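Local coordinates for protein spherulin-4 (Aspergillus clavatus, PDB 5C5G) that is a glycoside hydrolase of the spherulin-4 family with a (beta/alpha) barrel fold, and probably acts on galactosaminogalactan, at residues G75-T80 / R91-Y96; I113-T118 / V149-G154. All blocks are in the same frame, centred on the assembly; numbering follows the deposited sequence.

Overall arrangement
Both contacts are buried and lie in consecutive beta-alpha units of one eight-stranded parallel barrel, with centres about 11 Å apart. Contact 1 packs strand 71-78 against its following helix 86-103, about 14 Å from the chain centre; contact 2 pairs strands 112-116 and 148-152 deeper inside, about 8 Å from it. The chemistry differs: contact 1 buries 245 Å², mainly round a tyrosine and a valine, with one tyrosine-to-backbone hydrogen bond and a water bridge, whereas contact 2 buries 497 Å² and rests on backbone hydrogen bonds between parallel strands. Strands 71-78 and 112-116 are sheet neighbours, and the contacts meet where Y76 OH lies 2.6 Å from D116 OD2, two residues that bind N-acetyl-D-galactosamine.

Contact 1: residues G75-T80 / R91-Y96; sequences GYVATT and RDIETY
Strand segment 75-78 and helix segment 91-96 run antiparallel, their axes 169° apart and 8.7 Å at closest approach, with G75 nearest Y96 and V77 nearest D92. Y96 on the helix and V77 on the strand carry the packing. G75 CA sits over one face of the Y96 ring, 3.5 Å from the ring centroid, a CH-pi contact that the lack of a side chain at G75 permits. At the ring edge, Y96 OH donates to Y76 O at 2.7 Å, tilted 16° from the carbonyl plane. With CG anti to its own carbonyl carbon (chi1 -75°), Y96 carries its ring across the gap to lie against G75. V77 fits beside it: CG2 meets Y96 CE2 at 3.7 Å near the ring plane, while CG1 reaches D92 CB at 3.9 Å. A water accepts from A78 N and donates to D92 OD2, each at 2.8 Å; that same carboxylate oxygen forms a salt bridge with R84, and OD1 pairs with R91 NH2. The contact is the strand-to-helix half of a beta-alpha-beta crossover: I93 touches strand 112-116 and helix 124-139, Y96 also touches strand 38-42, and the Y76 hydroxyl bonds D116 of strand 112-116, both residues binding N-acetyl-D-galactosamine.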
ATOM      1  N   GLY A  75      -5.028  -1.256   7.229  1.00  8.53           N
ATOM      2  CA  GLY A  75      -4.281  -1.072   8.466  1.00  8.18           C
ATOM      3  C   GLY A  75      -2.893  -1.700   8.391  1.00  8.36           C
ATOM      4  O   GLY A  75      -2.775  -2.878   8.042  1.00  8.67           O
ATOM      5  N   TYR A  76      -1.860  -0.946   8.748  1.00  8.26           N
ATOM      6  CA  TYR A  76      -0.488  -1.448   8.800  1.00  8.52           C
ATOM      7  C   TYR A  76      -0.296  -2.404   9.973  1.00  8.63           C
ATOM      8  O   TYR A  76      -0.623  -2.055  11.114  1.00  8.43           O
ATOM      9  CB  TYR A  76       0.463  -0.257   8.953  1.00  9.65           C
ATOM     10  CG  TYR A  76       1.925  -0.604   9.096  1.00  8.86           C
ATOM     11  CD1 TYR A  76       2.429  -1.112  10.287  1.00  8.96           C
ATOM     12  CD2 TYR A  76       2.811  -0.363   8.059  1.00  9.76           C
ATOM     13  CE1 TYR A  76       3.764  -1.419  10.423  1.00 10.18           C
ATOM     14  CE2 TYR A  76       4.154  -0.661   8.187  1.00 11.17           C
ATOM     15  CZ  TYR A  76       4.624  -1.202   9.367  1.00 10.66           C
ATOM     16  OH  TYR A  76       5.958  -1.510   9.512  1.00 12.40           O
ATOM     17  N   VAL A  77       0.259  -3.583   9.699  1.00  8.50           N
ATOM     18  CA  VAL A  77       0.619  -4.538  10.746  1.00  9.25           C
ATOM     19  C   VAL A  77       2.001  -5.095  10.441  1.00  9.74           C
ATOM     20  O   VAL A  77       2.241  -5.606   9.338  1.00 10.66           O
ATOM     21  CB  VAL A  77      -0.396  -5.696  10.836  1.00  8.61           C
ATOM     22  CG1 VAL A  77       0.045  -6.720  11.893  1.00 10.13           C
ATOM     23  CG2 VAL A  77      -1.786  -5.170  11.165  1.00  9.23           C
ATOM     24  N   ALA A  78       2.914  -5.017  11.400  1.00 10.05           N
ATOM     25  CA  ALA A  78       4.254  -5.549  11.208  1.00 10.80           C
ATOM     26  C   ALA A  78       4.305  -7.053  11.452  1.00 10.78           C
ATOM     27  O   ALA A  78       3.631  -7.556  12.355  1.00 12.66           O
ATOM     28  CB  ALA A  78       5.226  -4.856  12.153  1.00 16.22           C
ATOM     29  N   THR A  79       5.123  -7.777  10.679  1.00 10.87           N
ATOM     30  CA  THR A  79       5.327  -9.204  10.923  1.00 11.71           C
ATOM     31  C   THR A  79       6.765  -9.576  11.248  1.00 11.96           C
ATOM     32  O   THR A  79       7.024 -10.719  11.570  1.00 14.13           O
ATOM     33  CB  THR A  79       4.859 -10.088   9.751  1.00 11.56           C
ATOM     34  OG1 THR A  79       5.806 -10.015   8.675  1.00 14.31           O
ATOM     35  CG2 THR A  79       3.491  -9.693   9.255  1.00 13.09           C
ATOM     36  N   THR A  80       7.695  -8.626  11.137  1.00 13.70           N
ATOM     37  CA  THR A  80       9.109  -8.896  11.432  1.00 15.32           C
ATOM     38  C   THR A  80       9.618 -10.155  10.726  1.00 16.93           C
ATOM     39  O   THR A  80      10.216 -11.040  11.342  1.00 16.28           O
ATOM     40  CB  THR A  80       9.373  -9.014  12.956  1.00 16.05           C
ATOM     41  OG1 THR A  80       8.528  -8.100  13.657  1.00 18.20           O
ATOM     42  CG2 THR A  80      10.844  -8.696  13.265  1.00 18.58           C
ATOM     43  N   ARG A  91      -3.568  -9.701  17.333  1.00 11.43           N
ATOM     44  CA  ARG A  91      -4.087  -8.613  18.163  1.00 11.23           C
ATOM     45  C   ARG A  91      -4.187  -7.341  17.332  1.00 10.20           C
ATOM     46  O   ARG A  91      -5.184  -6.615  17.393  1.00 10.83           O
ATOM     47  CB  ARG A  91      -3.216  -8.379  19.399  1.00 11.85           C
ATOM     48  CG  ARG A  91      -3.646  -7.178  20.235  1.00 12.75           C
ATOM     49  CD  ARG A  91      -2.971  -5.882  19.797  1.00 12.72           C
ATOM     50  NE  ARG A  91      -3.475  -4.753  20.565  1.00 11.86           N
ATOM     51  CZ  ARG A  91      -3.247  -3.484  20.252  1.00 12.81           C
ATOM     52  NH1 ARG A  91      -3.748  -2.521  21.006  1.00 13.63           N
ATOM     53  NH2 ARG A  91      -2.492  -3.180  19.206  1.00 12.72           N
ATOM     54  N   ASP A  92      -3.177  -7.057  16.531  1.00  9.64           N
ATOM     55  CA  ASP A  92      -3.191  -5.833  15.749  1.00  9.22           C
ATOM     56  C   ASP A  92      -4.292  -5.883  14.685  1.00  9.48           C
ATOM     57  O   ASP A  92      -5.013  -4.904  14.471  1.00 10.37           O
ATOM     58  CB  ASP A  92      -1.832  -5.565  15.097  1.00 10.07           C
ATOM     59  CG  ASP A  92      -0.778  -5.122  16.083  1.00 11.48           C
ATOM     60  OD1 ASP A  92      -1.111  -4.769  17.235  1.00 12.16           O
ATOM     61  OD2 ASP A  92       0.414  -5.126  15.700  1.00 12.10           O
ATOM     62  N   ILE A  93      -4.433  -7.014  13.994  1.00  9.18           N
ATOM     63  CA  ILE A  93      -5.495  -7.157  13.002  1.00  9.08           C
ATOM     64  C   ILE A  93      -6.847  -6.903  13.655  1.00  9.30           C
ATOM     65  O   ILE A  93      -7.693  -6.164  13.124  1.00 10.59           O
ATOM     66  CB  ILE A  93      -5.494  -8.576  12.397  1.00  9.26           C
ATOM     67  CG1 ILE A  93      -4.203  -8.832  11.602  1.00  9.85           C
ATOM     68  CG2 ILE A  93      -6.707  -8.765  11.502  1.00  9.91           C
ATOM     69  CD1 ILE A  93      -4.001 -10.301  11.234  1.00 10.85           C
ATOM     70  N   GLU A  94      -7.078  -7.552  14.784  1.00  9.44           N
ATOM     71  CA  GLU A  94      -8.357  -7.462  15.479  1.00 10.33           C
ATOM     72  C   GLU A  94      -8.624  -6.063  16.014  1.00  9.71           C
ATOM     73  O   GLU A  94      -9.768  -5.641  16.122  1.00 10.93           O
ATOM     74  CB  GLU A  94      -8.426  -8.504  16.591  1.00 13.39           C
ATOM     75  CG  GLU A  94      -8.532  -9.906  15.995  1.00 16.00           C
ATOM     76  CD  GLU A  94      -8.607 -11.002  17.020  1.00 28.98           C
ATOM     77  OE1 GLU A  94      -8.362 -10.725  18.211  1.00 27.84           O
ATOM     78  OE2 GLU A  94      -8.921 -12.148  16.617  1.00 28.66           O
ATOM     79  N   THR A  95      -7.576  -5.346  16.366  1.00  9.49           N
ATOM     80  CA  THR A  95      -7.718  -3.975  16.850  1.00  9.09           C
ATOM     81  C   THR A  95      -8.271  -3.105  15.728  1.00  9.50           C
ATOM     82  O   THR A  95      -9.266  -2.407  15.904  1.00  9.74           O
ATOM     83  CB  THR A  95      -6.369  -3.439  17.379  1.00 10.67           C
ATOM     84  OG1 THR A  95      -5.932  -4.247  18.487  1.00 11.44           O
ATOM     85  CG2 THR A  95      -6.500  -2.015  17.858  1.00 10.80           C
ATOM     86  N   TYR A  96      -7.650  -3.146  14.554  1.00  9.24           N
ATOM     87  CA  TYR A  96      -8.203  -2.408  13.415  1.00  9.07           C
ATOM     88  C   TYR A  96      -9.634  -2.838  13.123  1.00  9.46           C
ATOM     89  O   TYR A  96     -10.507  -1.999  12.851  1.00 10.18           O
ATOM     90  CB  TYR A  96      -7.382  -2.642  12.153  1.00  8.72           C
ATOM     91  CG  TYR A  96      -6.041  -1.941  12.059  1.00  8.24           C
ATOM     92  CD1 TYR A  96      -5.936  -0.558  11.994  1.00  8.93           C
ATOM     93  CD2 TYR A  96      -4.871  -2.683  12.017  1.00  8.72           C
ATOM     94  CE1 TYR A  96      -4.716   0.064  11.883  1.00  8.92           C
ATOM     95  CE2 TYR A  96      -3.649  -2.083  11.908  1.00  9.23           C
ATOM     96  CZ  TYR A  96      -3.565  -0.698  11.833  1.00  8.18           C
ATOM     97  OH  TYR A  96      -2.369  -0.040  11.726  1.00  9.48           O
TER
HETATM   98  O   HOH W   1       1.966  -3.850  13.800  1.00 11.51           O

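Contact 2: residues I113-T118 / V149-G154; sequences IFFDET and VVHNPG
Three backbone hydrogen bonds join the parallel strands: V150 N to I113 O (3.0 Å), F115 N to V150 O (2.8 Å) and N152 N to F115 O (2.9 Å). The first two are nearly straight, and the third is more bent. Beyond D116 the regular pairing gives way to two weak bonds, E117 N and T118 N to N152 O. The side chains of D116 and N152 lie alongside each other, carboxylate and amide planes 12° apart, and N152 ND2 gives D116 OD1 a weak bond at 2.9 Å. Their stronger polar partners lie elsewhere: D116 OD2 meets Y76 OH, and N152 ND2 also donates to E172.

On the same sheet face, the F114 ring swings across to the neighbouring strand because CG is anti to its backbone N (chi1 174°). CD1 meets V150 CG1, and CZ reaches N152 CB at 3.5 Å, with ring and amide planes 40° apart. The other face holds I113, F115, V149 and H151. I113 CG2 rests over one face of the F115 ring, whose edge meets V149 CG1 at 4.0 Å. T118 CG2 lies over the H151 ring, displaced toward its rim. Farther out, T118 OG1 comes beside the P153 ring, and a water donates to both T118 O and P153 O.

The apolar residues on the F115 side pack against helix 124-139, whereas the other face carries a polar chain at its C-terminal end: Y76, D116, N152 and E172. Y76, D116 and E172 bind N-acetyl-D-galactosamine. N152 ND2 bonds E172 and reaches D116 only weakly, which is consistent with a second-shell amide that chiefly positions E172 and links it to D116 in the shared polar network of the binding site.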
ATOM      1  N   ILE A 113      -5.715  -5.300   5.485  1.00  8.07           N
ATOM      2  CA  ILE A 113      -4.482  -5.208   6.237  1.00  7.92           C
ATOM      3  C   ILE A 113      -3.292  -5.234   5.295  1.00  7.87           C
ATOM      4  O   ILE A 113      -3.245  -6.011   4.327  1.00  8.48           O
ATOM      5  CB  ILE A 113      -4.362  -6.378   7.242  1.00  8.07           C
ATOM      6  CG1 ILE A 113      -5.524  -6.345   8.258  1.00  8.46           C
ATOM      7  CG2 ILE A 113      -3.027  -6.372   7.950  1.00  9.27           C
ATOM      8  CD1 ILE A 113      -5.566  -5.149   9.193  1.00  9.74           C
ATOM      9  N   PHE A 114      -2.332  -4.372   5.617  1.00  7.47           N
ATOM     10  CA  PHE A 114      -1.023  -4.300   4.969  1.00  7.61           C
ATOM     11  C   PHE A 114      -0.006  -4.896   5.930  1.00  8.30           C
ATOM     12  O   PHE A 114       0.252  -4.319   6.985  1.00  8.88           O
ATOM     13  CB  PHE A 114      -0.699  -2.832   4.692  1.00  8.46           C
ATOM     14  CG  PHE A 114       0.681  -2.578   4.157  1.00  8.56           C
ATOM     15  CD1 PHE A 114       0.949  -2.676   2.811  1.00  9.36           C
ATOM     16  CD2 PHE A 114       1.715  -2.194   5.006  1.00  9.42           C
ATOM     17  CE1 PHE A 114       2.219  -2.399   2.312  1.00 11.34           C
ATOM     18  CE2 PHE A 114       2.980  -1.909   4.507  1.00 11.59           C
ATOM     19  CZ  PHE A 114       3.229  -2.011   3.170  1.00 11.23           C
ATOM     20  N   PHE A 115       0.543  -6.060   5.587  1.00  8.55           N
ATOM     21  CA  PHE A 115       1.522  -6.762   6.419  1.00  8.20           C
ATOM     22  C   PHE A 115       2.914  -6.360   5.983  1.00  9.41           C
ATOM     23  O   PHE A 115       3.367  -6.720   4.886  1.00  9.81           O
ATOM     24  CB  PHE A 115       1.354  -8.264   6.288  1.00  8.87           C
ATOM     25  CG  PHE A 115       0.086  -8.793   6.902  1.00  8.73           C
ATOM     26  CD1 PHE A 115      -0.048  -8.838   8.290  1.00  9.40           C
ATOM     27  CD2 PHE A 115      -0.948  -9.264   6.121  1.00  9.94           C
ATOM     28  CE1 PHE A 115      -1.198  -9.336   8.882  1.00 10.03           C
ATOM     29  CE2 PHE A 115      -2.116  -9.763   6.705  1.00 10.57           C
ATOM     30  CZ  PHE A 115      -2.236  -9.805   8.094  1.00  9.83           C
ATOM     31  N   ASP A 116       3.613  -5.624   6.830  1.00  9.26           N
ATOM     32  CA  ASP A 116       4.968  -5.191   6.524  1.00  9.30           C
ATOM     33  C   ASP A 116       5.980  -6.259   6.894  1.00 10.93           C
ATOM     34  O   ASP A 116       5.759  -7.090   7.781  1.00 11.70           O
ATOM     35  CB  ASP A 116       5.282  -3.878   7.231  1.00 10.79           C
ATOM     36  CG  ASP A 116       6.383  -3.088   6.555  1.00 11.16           C
ATOM     37  OD1 ASP A 116       6.732  -3.370   5.381  1.00 13.21           O
ATOM     38  OD2 ASP A 116       6.924  -2.179   7.198  1.00 13.22           O
ATOM     39  N   GLU A 117       7.080  -6.237   6.166  1.00 10.66           N
ATOM     40  CA  GLU A 117       8.239  -7.086   6.425  1.00 11.40           C
ATOM     41  C   GLU A 117       7.921  -8.556   6.291  1.00 11.53           C
ATOM     42  O   GLU A 117       8.339  -9.367   7.107  1.00 14.42           O
ATOM     43  CB  GLU A 117       8.802  -6.843   7.830  1.00 14.38           C
ATOM     44  CG  GLU A 117       9.036  -5.392   8.179  1.00 21.98           C
ATOM     45  CD  GLU A 117       9.133  -5.151   9.691  1.00 34.27           C
ATOM     46  OE1 GLU A 117       8.369  -5.770  10.485  1.00 21.70           O
ATOM     47  OE2 GLU A 117       9.978  -4.324  10.080  1.00 42.75           O
ATOM     48  N   THR A 118       7.199  -8.939   5.265  1.00 11.10           N
ATOM     49  CA  THR A 118       7.006 -10.360   5.026  1.00 10.96           C
ATOM     50  C   THR A 118       8.308 -10.924   4.429  1.00 11.16           C
ATOM     51  O   THR A 118       9.081 -10.208   3.801  1.00 11.79           O
ATOM     52  CB  THR A 118       5.819 -10.609   4.100  1.00 12.23           C
ATOM     53  OG1 THR A 118       6.001  -9.864   2.893  1.00 11.72           O
ATOM     54  CG2 THR A 118       4.521 -10.195   4.780  1.00 12.70           C
ATOM     55  N   VAL A 149      -5.732  -8.073   1.525  1.00  8.49           N
ATOM     56  CA  VAL A 149      -4.451  -8.439   2.116  1.00  8.49           C
ATOM     57  C   VAL A 149      -3.328  -7.988   1.198  1.00  7.80           C
ATOM     58  O   VAL A 149      -3.281  -8.371   0.022  1.00  8.99           O
ATOM     59  CB  VAL A 149      -4.341  -9.957   2.303  1.00  9.25           C
ATOM     60  CG1 VAL A 149      -2.937 -10.356   2.767  1.00 11.15           C
ATOM     61  CG2 VAL A 149      -5.368 -10.437   3.314  1.00 10.90           C
ATOM     62  N   VAL A 150      -2.424  -7.177   1.738  1.00  7.99           N
ATOM     63  CA  VAL A 150      -1.216  -6.782   1.013  1.00  8.54           C
ATOM     64  C   VAL A 150      -0.010  -7.203   1.828  1.00  8.04           C
ATOM     65  O   VAL A 150      -0.026  -7.088   3.054  1.00  8.85           O
ATOM     66  CB  VAL A 150      -1.186  -5.262   0.722  1.00  9.18           C
ATOM     67  CG1 VAL A 150       0.120  -4.821   0.049  1.00  9.62           C
ATOM     68  CG2 VAL A 150      -2.362  -4.871  -0.153  1.00 11.07           C
ATOM     69  N   HIS A 151       1.014  -7.713   1.148  1.00  8.01           N
ATOM     70  CA  HIS A 151       2.285  -8.046   1.765  1.00  7.75           C
ATOM     71  C   HIS A 151       3.352  -7.097   1.288  1.00  8.35           C
ATOM     72  O   HIS A 151       3.374  -6.740   0.107  1.00  9.28           O
ATOM     73  CB  HIS A 151       2.719  -9.448   1.345  1.00  9.16           C
ATOM     74  CG  HIS A 151       1.902 -10.539   1.939  1.00  9.23           C
ATOM     75  ND1 HIS A 151       2.075 -11.857   1.593  1.00 11.31           N
ATOM     76  CD2 HIS A 151       0.916 -10.512   2.866  1.00  9.90           C
ATOM     77  CE1 HIS A 151       1.229 -12.600   2.287  1.00 10.99           C
ATOM     78  NE2 HIS A 151       0.513 -11.809   3.061  1.00 10.67           N
ATOM     79  N   ASN A 152       4.274  -6.736   2.166  1.00  8.44           N
ATOM     80  CA  ASN A 152       5.456  -5.970   1.772  1.00  8.88           C
ATOM     81  C   ASN A 152       6.769  -6.648   2.149  1.00  8.91           C
ATOM     82  O   ASN A 152       7.350  -6.370   3.193  1.00 10.35           O
ATOM     83  CB  ASN A 152       5.464  -4.575   2.359  1.00  9.60           C
ATOM     84  CG  ASN A 152       6.621  -3.755   1.822  1.00 10.50           C
ATOM     85  OD1 ASN A 152       7.227  -4.099   0.798  1.00 10.97           O
ATOM     86  ND2 ASN A 152       6.984  -2.696   2.534  1.00 12.51           N
ATOM     87  N   PRO A 153       7.265  -7.511   1.260  1.00  9.16           N
ATOM     88  CA  PRO A 153       8.605  -8.055   1.458  1.00  9.81           C
ATOM     89  C   PRO A 153       9.674  -7.057   1.055  1.00 10.55           C
ATOM     90  O   PRO A 153      10.842  -7.277   1.373  1.00 11.89           O
ATOM     91  CB  PRO A 153       8.628  -9.277   0.527  1.00  9.73           C
ATOM     92  CG  PRO A 153       7.616  -8.962  -0.527  1.00  8.68           C
ATOM     93  CD  PRO A 153       6.541  -8.179   0.166  1.00  9.63           C
ATOM     94  N   GLY A 154       9.297  -5.996   0.358  1.00 10.34           N
ATOM     95  CA  GLY A 154      10.235  -4.958  -0.030  1.00 11.86           C
ATOM     96  C   GLY A 154      11.242  -5.401  -1.075  1.00 11.31           C
ATOM     97  O   GLY A 154      12.272  -4.744  -1.260  1.00 14.49           O
TER
HETATM   98  O   HOH W   2      11.585  -9.461   2.844  1.00 16.27           O